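PDB 3RYK: dTDP-4-dehydrorhamnose 3,5-epimerase from Bacillus anthracis str. Ames, which catalyses epimerization at C3 and C5 of the dTDP-4-dehydro-6-deoxyhexose sugar ring, a step in the biosynthesis of dTDP-L-rhamnose. Local coordinates for residues F68-V73 with Y156-Y161; D107-L112 with F141-C146. All blocks are in the same frame, centred on the assembly; numbering follows the deposited sequence.

Interaction 1 of 2, residues F68-V73 with Y156-Y161; sequences FVQDNV and YKVDEY
A classic beta bulge opens this antiparallel strand pair: Val69 and Gln70 both face Val158, whose carbonyl O accepts a bond from Val69 N at 3.1 Å and a weak one from Gln70 N. Beyond the bulge the pairing is regular, with Asn72 N to Tyr156 O at 2.9 Å among its bonds. On the face carrying Asp71 and Lys157, the two side chains run alongside each other and end in a salt bridge, Asp71 OD2 to Lys157 NZ, 3.1 Å. Lys157 reaches it through an extended chain that turns only at its last torsion (chi4 -49°), while its CD lies over one face of the Phe68 ring, toward the rim. The same ammonium group is also bridged to Asp71 of the second subunit. Strand 70-76 is where the jelly-roll-like sheet runs on into the other chain of the dimer, so the two salt bridges lie at the subunit boundary. On the other face Gln70 runs out extended (chi2 -177°), and its NE2 gives Asn72 OD1 an almost straight 2.7 Å bond lying on a lone pair, which holds both amides in place. Asn72 CB rests over one face of the Tyr156 ring, 4.1 Å from its centroid. Where strand 152-158 has ended, the Tyr161 ring turns one face to Val69 CG2, which stands over its centre, 3.8 Å from the centroid, in a CH-pi contact.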
ATOM      1  N   PHE A  68       9.870   0.177  -8.343  1.00 27.02           N
ATOM      2  CA  PHE A  68       9.267   1.251  -7.546  1.00 26.55           C
ATOM      3  C   PHE A  68      10.080   1.564  -6.304  1.00 25.92           C
ATOM      4  O   PHE A  68      10.512   0.662  -5.599  1.00 27.96           O
ATOM      5  CB  PHE A  68       7.802   0.966  -7.246  1.00 26.13           C
ATOM      6  CG  PHE A  68       6.944   0.941  -8.484  1.00 25.63           C
ATOM      7  CD1 PHE A  68       6.407   2.112  -8.979  1.00 26.12           C
ATOM      8  CD2 PHE A  68       6.688  -0.237  -9.156  1.00 28.13           C
ATOM      9  CE1 PHE A  68       5.633   2.123 -10.107  1.00 25.25           C
ATOM     10  CE2 PHE A  68       5.904  -0.238 -10.301  1.00 28.64           C
ATOM     11  CZ  PHE A  68       5.372   0.938 -10.775  1.00 26.75           C
ATOM     12  N   VAL A  69      10.263   2.861  -6.043  1.00 24.98           N
ATOM     13  CA  VAL A  69      11.063   3.341  -4.908  1.00 23.89           C
ATOM     14  C   VAL A  69      10.315   4.060  -3.791  1.00 23.53           C
ATOM     15  O   VAL A  69      10.838   4.218  -2.698  1.00 24.45           O
ATOM     16  CB  VAL A  69      12.182   4.300  -5.412  1.00 23.30           C
ATOM     17  CG1 VAL A  69      13.087   3.580  -6.378  1.00 24.17           C
ATOM     18  CG2 VAL A  69      11.589   5.522  -6.086  1.00 25.73           C
ATOM     19  N   GLN A  70       9.086   4.476  -4.056  1.00 23.47           N
ATOM     20  CA  GLN A  70       8.323   5.181  -3.061  1.00 23.79           C
ATOM     21  C   GLN A  70       6.834   4.876  -3.176  1.00 23.77           C
ATOM     22  O   GLN A  70       6.337   4.597  -4.271  1.00 23.90           O
ATOM     23  CB  GLN A  70       8.628   6.660  -3.274  1.00 25.30           C
ATOM     24  CG  GLN A  70       7.932   7.629  -2.438  1.00 26.14           C
ATOM     25  CD  GLN A  70       8.302   9.032  -2.832  1.00 28.83           C
ATOM     26  OE1 GLN A  70       9.451   9.325  -3.176  1.00 33.36           O
ATOM     27  NE2 GLN A  70       7.333   9.910  -2.777  1.00 28.17           N
ATOM     28  N   ASP A  71       6.158   4.858  -2.033  1.00 24.61           N
ATOM     29  CA  ASP A  71       4.708   4.624  -1.930  1.00 24.45           C
ATOM     30  C   ASP A  71       4.166   5.853  -1.227  1.00 24.58           C
ATOM     31  O   ASP A  71       4.639   6.211  -0.140  1.00 24.78           O
ATOM     32  CB  ASP A  71       4.291   3.408  -1.084  1.00 24.93           C
ATOM     33  CG  ASP A  71       4.749   2.066  -1.649  1.00 26.85           C
ATOM     34  OD1 ASP A  71       5.473   2.036  -2.663  1.00 30.51           O
ATOM     35  OD2 ASP A  71       4.377   1.024  -1.038  1.00 29.59           O
ATOM     36  N   ASN A  72       3.170   6.470  -1.845  1.00 24.68           N
ATOM     37  CA  ASN A  72       2.516   7.660  -1.345  1.00 25.66           C
ATOM     38  C   ASN A  72       1.068   7.340  -0.983  1.00 24.94           C
ATOM     39  O   ASN A  72       0.441   6.511  -1.644  1.00 25.84           O
ATOM     40  CB  ASN A  72       2.547   8.718  -2.458  1.00 26.66           C
ATOM     41  CG  ASN A  72       3.966   9.067  -2.892  1.00 28.69           C
ATOM     42  OD1 ASN A  72       4.866   9.158  -2.067  1.00 31.70           O
ATOM     43  ND2 ASN A  72       4.156   9.293  -4.196  1.00 30.30           N
ATOM     44  N   VAL A  73       0.550   7.977   0.062  1.00 24.95           N
ATOM     45  CA  VAL A  73      -0.838   7.798   0.503  1.00 24.30           C
ATOM     46  C   VAL A  73      -1.485   9.176   0.615  1.00 24.69           C
ATOM     47  O   VAL A  73      -1.001  10.037   1.356  1.00 24.20           O
ATOM     48  CB  VAL A  73      -0.959   7.036   1.846  1.00 24.76           C
ATOM     49  CG1 VAL A  73      -2.416   6.981   2.311  1.00 24.41           C
ATOM     50  CG2 VAL A  73      -0.375   5.621   1.696  1.00 25.68           C
ATOM     51  N   TYR A 156      -0.341   5.233  -4.142  1.00 24.12           N
ATOM     52  CA  TYR A 156       0.299   5.080  -5.434  1.00 24.25           C
ATOM     53  C   TYR A 156       1.802   5.038  -5.321  1.00 24.52           C
ATOM     54  O   TYR A 156       2.390   5.763  -4.525  1.00 25.28           O
ATOM     55  CB  TYR A 156      -0.175   6.092  -6.466  1.00 24.04           C
ATOM     56  CG  TYR A 156       0.171   7.533  -6.217  1.00 25.46           C
ATOM     57  CD1 TYR A 156       1.251   8.121  -6.870  1.00 24.49           C
ATOM     58  CD2 TYR A 156      -0.602   8.310  -5.368  1.00 24.38           C
ATOM     59  CE1 TYR A 156       1.566   9.457  -6.658  1.00 25.92           C
ATOM     60  CE2 TYR A 156      -0.303   9.625  -5.155  1.00 25.68           C
ATOM     61  CZ  TYR A 156       0.779  10.191  -5.808  1.00 25.79           C
ATOM     62  OH  TYR A 156       1.071  11.510  -5.581  1.00 28.37           O
ATOM     63  N   LYS A 157       2.393   4.153  -6.119  1.00 24.21           N
ATOM     64  CA  LYS A 157       3.820   3.958  -6.152  1.00 23.28           C
ATOM     65  C   LYS A 157       4.406   4.796  -7.275  1.00 23.69           C
ATOM     66  O   LYS A 157       3.720   5.110  -8.240  1.00 23.31           O
ATOM     67  CB  LYS A 157       4.145   2.499  -6.439  1.00 23.92           C
ATOM     68  CG  LYS A 157       3.587   1.490  -5.476  1.00 24.37           C
ATOM     69  CD  LYS A 157       3.881   0.079  -5.983  1.00 25.18           C
ATOM     70  CE  LYS A 157       3.468  -0.964  -4.966  1.00 25.32           C
ATOM     71  NZ  LYS A 157       3.953  -0.713  -3.580  1.00 28.36           N
ATOM     72  N   VAL A 158       5.674   5.165  -7.134  1.00 23.85           N
ATOM     73  CA  VAL A 158       6.376   5.945  -8.154  1.00 23.46           C
ATOM     74  C   VAL A 158       7.770   5.334  -8.309  1.00 23.42           C
ATOM     75  O   VAL A 158       8.363   4.907  -7.325  1.00 23.79           O
ATOM     76  CB  VAL A 158       6.462   7.463  -7.811  1.00 23.16           C
ATOM     77  CG1 VAL A 158       5.061   8.044  -7.608  1.00 24.63           C
ATOM     78  CG2 VAL A 158       7.340   7.708  -6.596  1.00 24.20           C
ATOM     79  N   ASP A 159       8.297   5.300  -9.536  1.00 24.24           N
ATOM     80  CA  ASP A 159       9.633   4.711  -9.789  1.00 25.78           C
ATOM     81  C   ASP A 159      10.782   5.717  -9.772  1.00 26.26           C
ATOM     82  O   ASP A 159      11.923   5.358 -10.106  1.00 27.10           O
ATOM     83  CB  ASP A 159       9.689   3.907 -11.093  1.00 26.18           C
ATOM     84  CG  ASP A 159       9.510   4.762 -12.333  1.00 27.24           C
ATOM     85  OD1 ASP A 159       9.909   4.296 -13.425  1.00 31.02           O
ATOM     86  OD2 ASP A 159       8.998   5.894 -12.232  1.00 30.68           O
ATOM     87  N   GLU A 160      10.471   6.961  -9.407  1.00 27.70           N
ATOM     88  CA  GLU A 160      11.447   8.040  -9.297  1.00 28.57           C
ATOM     89  C   GLU A 160      11.043   8.881  -8.090  1.00 29.08           C
ATOM     90  O   GLU A 160       9.866   9.196  -7.905  1.00 29.15           O
ATOM     91  CB  GLU A 160      11.515   8.874 -10.578  1.00 28.79           C
ATOM     92  CG  GLU A 160      12.489  10.086 -10.580  1.00 30.68           C
ATOM     93  CD  GLU A 160      13.964   9.739 -10.326  1.00 32.83           C
ATOM     94  OE1 GLU A 160      14.804  10.224 -11.115  1.00 34.22           O
ATOM     95  OE2 GLU A 160      14.296   8.961  -9.401  1.00 34.87           O
ATOM     96  N   TYR A 161      12.008   9.224  -7.246  1.00 29.95           N
ATOM     97  CA  TYR A 161      11.707  10.018  -6.067  1.00 30.85           C
ATOM     98  C   TYR A 161      11.115  11.378  -6.374  1.00 31.80           C
ATOM     99  O   TYR A 161      11.317  11.935  -7.462  1.00 31.68           O
ATOM    100  CB  TYR A 161      12.944  10.197  -5.180  1.00 30.99           C
ATOM    101  CG  TYR A 161      13.418   8.905  -4.599  1.00 30.62           C
ATOM    102  CD1 TYR A 161      12.743   8.334  -3.527  1.00 30.20           C
ATOM    103  CD2 TYR A 161      14.537   8.263  -5.095  1.00 30.60           C
ATOM    104  CE1 TYR A 161      13.152   7.152  -2.984  1.00 30.17           C
ATOM    105  CE2 TYR A 161      14.970   7.078  -4.546  1.00 30.47           C
ATOM    106  CZ  TYR A 161      14.263   6.523  -3.488  1.00 30.51           C
ATOM    107  OH  TYR A 161      14.662   5.340  -2.921  1.00 32.07           O
TER

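Interaction 2 of 2, residues D107-L112 with F141-C146; sequences DVIVDL and FAHGFC
Asp107 OD2 accepts the shortest polar bond between the two strands, 2.7 Å from His143 NE2. The donor comes in on the syn side, 20° out of the carboxylate plane, and the oxygen lies close to the plane of the imidazole, at its edge. With CG of His143 anti to the backbone N (chi1 166°), the ring swings across to the neighbouring strand and reaches the carboxylate of Asp107, two positions before Ile109, the bridge partner of His143. The bond fixes the rotation of the imidazole. Farther along the same face, the Phe141 ring stacks on the Asp111 side chain, ring and carboxylate planes 21° apart, with Phe141 CE1 3.6 Å from Asp111 CB. That carboxylate is itself held by Ser116, Thr118 and Arg113. On the opposite face Ala142 CB meets both Val110 CB and Leu112 CD1, each at 4.0 Å. Backbone bonds in both directions join Val108 to Gly144 and Val110 to Ala142, the latter pair with Ala142 N to Val110 O at 2.9 Å. Backbone bonds of Asp107 with Tyr125 and Ile109 with Arg123 add strand 122-128 on the other side of 104-111, in the antiparallel five-stranded sheet of the jelly-roll-like epimerase fold.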
ATOM      1  N   ASP A 107     -10.465   8.854 -11.759  1.00 18.60           N
ATOM      2  CA  ASP A 107      -9.103   9.173 -12.104  1.00 19.09           C
ATOM      3  C   ASP A 107      -8.918   9.455 -13.585  1.00 19.33           C
ATOM      4  O   ASP A 107      -9.386   8.699 -14.444  1.00 19.92           O
ATOM      5  CB  ASP A 107      -8.253   8.009 -11.620  1.00 19.51           C
ATOM      6  CG  ASP A 107      -6.781   8.278 -11.705  1.00 21.60           C
ATOM      7  OD1 ASP A 107      -6.237   8.561 -12.798  1.00 26.00           O
ATOM      8  OD2 ASP A 107      -6.157   8.161 -10.634  1.00 22.05           O
ATOM      9  N   VAL A 108      -8.204  10.537 -13.882  1.00 19.34           N
ATOM     10  CA  VAL A 108      -7.974  10.932 -15.249  1.00 19.06           C
ATOM     11  C   VAL A 108      -6.486  10.964 -15.567  1.00 19.50           C
ATOM     12  O   VAL A 108      -5.670  11.314 -14.704  1.00 18.90           O
ATOM     13  CB  VAL A 108      -8.488  12.373 -15.500  1.00 19.88           C
ATOM     14  CG1 VAL A 108      -8.034  12.901 -16.894  1.00 18.78           C
ATOM     15  CG2 VAL A 108     -10.003  12.455 -15.331  1.00 18.63           C
ATOM     16  N   ILE A 109      -6.150  10.565 -16.788  1.00 20.29           N
ATOM     17  CA  ILE A 109      -4.770  10.593 -17.248  1.00 20.18           C
ATOM     18  C   ILE A 109      -4.824  11.251 -18.611  1.00 20.49           C
ATOM     19  O   ILE A 109      -5.783  11.052 -19.356  1.00 20.11           O
ATOM     20  CB  ILE A 109      -4.020   9.208 -17.285  1.00 20.25           C
ATOM     21  CG1 ILE A 109      -4.541   8.280 -18.380  1.00 19.90           C
ATOM     22  CG2 ILE A 109      -4.064   8.540 -15.915  1.00 20.76           C
ATOM     23  CD1 ILE A 109      -3.816   6.954 -18.409  1.00 21.50           C
ATOM     24  N   VAL A 110      -3.810  12.068 -18.905  1.00 20.95           N
ATOM     25  CA  VAL A 110      -3.709  12.783 -20.171  1.00 21.33           C
ATOM     26  C   VAL A 110      -2.341  12.477 -20.812  1.00 21.37           C
ATOM     27  O   VAL A 110      -1.308  12.578 -20.151  1.00 21.41           O
ATOM     28  CB  VAL A 110      -3.801  14.311 -19.930  1.00 21.14           C
ATOM     29  CG1 VAL A 110      -3.935  15.036 -21.280  1.00 24.83           C
ATOM     30  CG2 VAL A 110      -4.987  14.669 -19.020  1.00 22.16           C
ATOM     31  N   ASP A 111      -2.338  12.090 -22.088  1.00 21.00           N
ATOM     32  CA  ASP A 111      -1.093  11.764 -22.803  1.00 21.88           C
ATOM     33  C   ASP A 111      -0.473  13.101 -23.250  1.00 23.22           C
ATOM     34  O   ASP A 111      -1.045  13.806 -24.094  1.00 24.33           O
ATOM     35  CB  ASP A 111      -1.380  10.826 -23.997  1.00 21.98           C
ATOM     36  CG  ASP A 111      -0.110  10.347 -24.717  1.00 22.81           C
ATOM     37  OD1 ASP A 111       0.982  10.905 -24.469  1.00 25.25           O
ATOM     38  OD2 ASP A 111      -0.189   9.386 -25.540  1.00 21.83           O
ATOM     39  N   LEU A 112       0.678  13.451 -22.678  1.00 24.40           N
ATOM     40  CA  LEU A 112       1.350  14.714 -23.038  1.00 25.54           C
ATOM     41  C   LEU A 112       2.599  14.530 -23.907  1.00 26.21           C
ATOM     42  O   LEU A 112       3.408  15.447 -24.054  1.00 27.28           O
ATOM     43  CB  LEU A 112       1.662  15.535 -21.780  1.00 26.38           C
ATOM     44  CG  LEU A 112       0.454  16.011 -20.969  1.00 28.21           C
ATOM     45  CD1 LEU A 112       0.861  16.987 -19.874  1.00 30.85           C
ATOM     46  CD2 LEU A 112      -0.557  16.644 -21.879  1.00 29.54           C
ATOM     47  N   PHE A 141       2.727  11.431 -18.999  1.00 23.79           N
ATOM     48  CA  PHE A 141       1.310  11.644 -18.714  1.00 23.19           C
ATOM     49  C   PHE A 141       1.047  12.535 -17.508  1.00 22.92           C
ATOM     50  O   PHE A 141       1.860  12.600 -16.572  1.00 23.35           O
ATOM     51  CB  PHE A 141       0.610  10.296 -18.412  1.00 23.81           C
ATOM     52  CG  PHE A 141       0.379   9.425 -19.616  1.00 23.19           C
ATOM     53  CD1 PHE A 141      -0.907   9.277 -20.142  1.00 24.35           C
ATOM     54  CD2 PHE A 141       1.427   8.786 -20.246  1.00 24.76           C
ATOM     55  CE1 PHE A 141      -1.147   8.481 -21.260  1.00 25.41           C
ATOM     56  CE2 PHE A 141       1.206   7.990 -21.365  1.00 26.11           C
ATOM     57  CZ  PHE A 141      -0.083   7.839 -21.876  1.00 25.36           C
ATOM     58  N   ALA A 142      -0.096  13.224 -17.548  1.00 23.17           N
ATOM     59  CA  ALA A 142      -0.549  14.071 -16.463  1.00 23.13           C
ATOM     60  C   ALA A 142      -1.513  13.127 -15.753  1.00 22.90           C
ATOM     61  O   ALA A 142      -2.178  12.295 -16.416  1.00 24.23           O
ATOM     62  CB  ALA A 142      -1.271  15.286 -16.960  1.00 23.99           C
ATOM     63  N   HIS A 143      -1.577  13.238 -14.433  1.00 22.01           N
ATOM     64  CA  HIS A 143      -2.436  12.405 -13.595  1.00 22.07           C
ATOM     65  C   HIS A 143      -3.086  13.159 -12.458  1.00 22.27           C
ATOM     66  O   HIS A 143      -2.417  13.925 -11.729  1.00 23.56           O
ATOM     67  CB  HIS A 143      -1.655  11.254 -12.960  1.00 22.21           C
ATOM     68  CG  HIS A 143      -2.404  10.577 -11.851  1.00 21.16           C
ATOM     69  ND1 HIS A 143      -2.154  10.828 -10.518  1.00 22.46           N
ATOM     70  CD2 HIS A 143      -3.439   9.707 -11.880  1.00 21.81           C
ATOM     71  CE1 HIS A 143      -2.986  10.124  -9.772  1.00 22.18           C
ATOM     72  NE2 HIS A 143      -3.781   9.441 -10.574  1.00 22.05           N
ATOM     73  N   GLY A 144      -4.383  12.912 -12.284  1.00 21.77           N
ATOM     74  CA  GLY A 144      -5.159  13.532 -11.224  1.00 20.94           C
ATOM     75  C   GLY A 144      -6.415  12.744 -10.957  1.00 20.21           C
ATOM     76  O   GLY A 144      -6.735  11.813 -11.712  1.00 19.37           O
ATOM     77  N   PHE A 145      -7.119  13.098  -9.889  1.00 19.74           N
ATOM     78  CA  PHE A 145      -8.358  12.407  -9.550  1.00 19.16           C
ATOM     79  C   PHE A 145      -9.340  13.240  -8.726  1.00 19.24           C
ATOM     80  O   PHE A 145      -8.967  14.256  -8.105  1.00 19.09           O
ATOM     81  CB  PHE A 145      -8.055  11.095  -8.821  1.00 19.50           C
ATOM     82  CG  PHE A 145      -7.353  11.269  -7.493  1.00 18.12           C
ATOM     83  CD1 PHE A 145      -8.088  11.516  -6.332  1.00 19.76           C
ATOM     84  CD2 PHE A 145      -5.988  11.132  -7.392  1.00 20.23           C
ATOM     85  CE1 PHE A 145      -7.458  11.653  -5.100  1.00 22.73           C
ATOM     86  CE2 PHE A 145      -5.346  11.257  -6.155  1.00 19.09           C
ATOM     87  CZ  PHE A 145      -6.086  11.521  -5.013  1.00 21.35           C
ATOM     88  N   CYS A 146     -10.594  12.798  -8.731  1.00 18.67           N
ATOM     89  CA  CYS A 146     -11.684  13.434  -7.983  1.00 18.97           C
ATOM     90  C   CYS A 146     -12.268  12.377  -7.066  1.00 17.50           C
ATOM     91  O   CYS A 146     -12.697  11.314  -7.531  1.00 17.48           O
ATOM     92  CB  CYS A 146     -12.770  13.979  -8.918  1.00 18.91           C
ATOM     93  SG  CYS A 146     -14.114  14.885  -8.103  1.00 22.06           S
TER

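How the interactions relate
From the N terminus, the chain first lays down 68-73 at the start of strand 70-76, then passes through 82-88 and 96-100 before reaching 107-112. Some 28 residues later, 141-146 returns to pair with it, and interaction 2 closes the shorter loop. After a short connection the chain enters strand 152-158, whose end, 156-161, comes back to 68-73 and closes the longer loop of interaction 1 around the first. The two contacts belong to different sheets: that of interaction 1 runs on into the second subunit, that of interaction 2 is five-stranded. Their centres are about 16 Å apart and they do not touch; interaction 1 borders the second subunit, whereas interaction 2 is buried within its own chain.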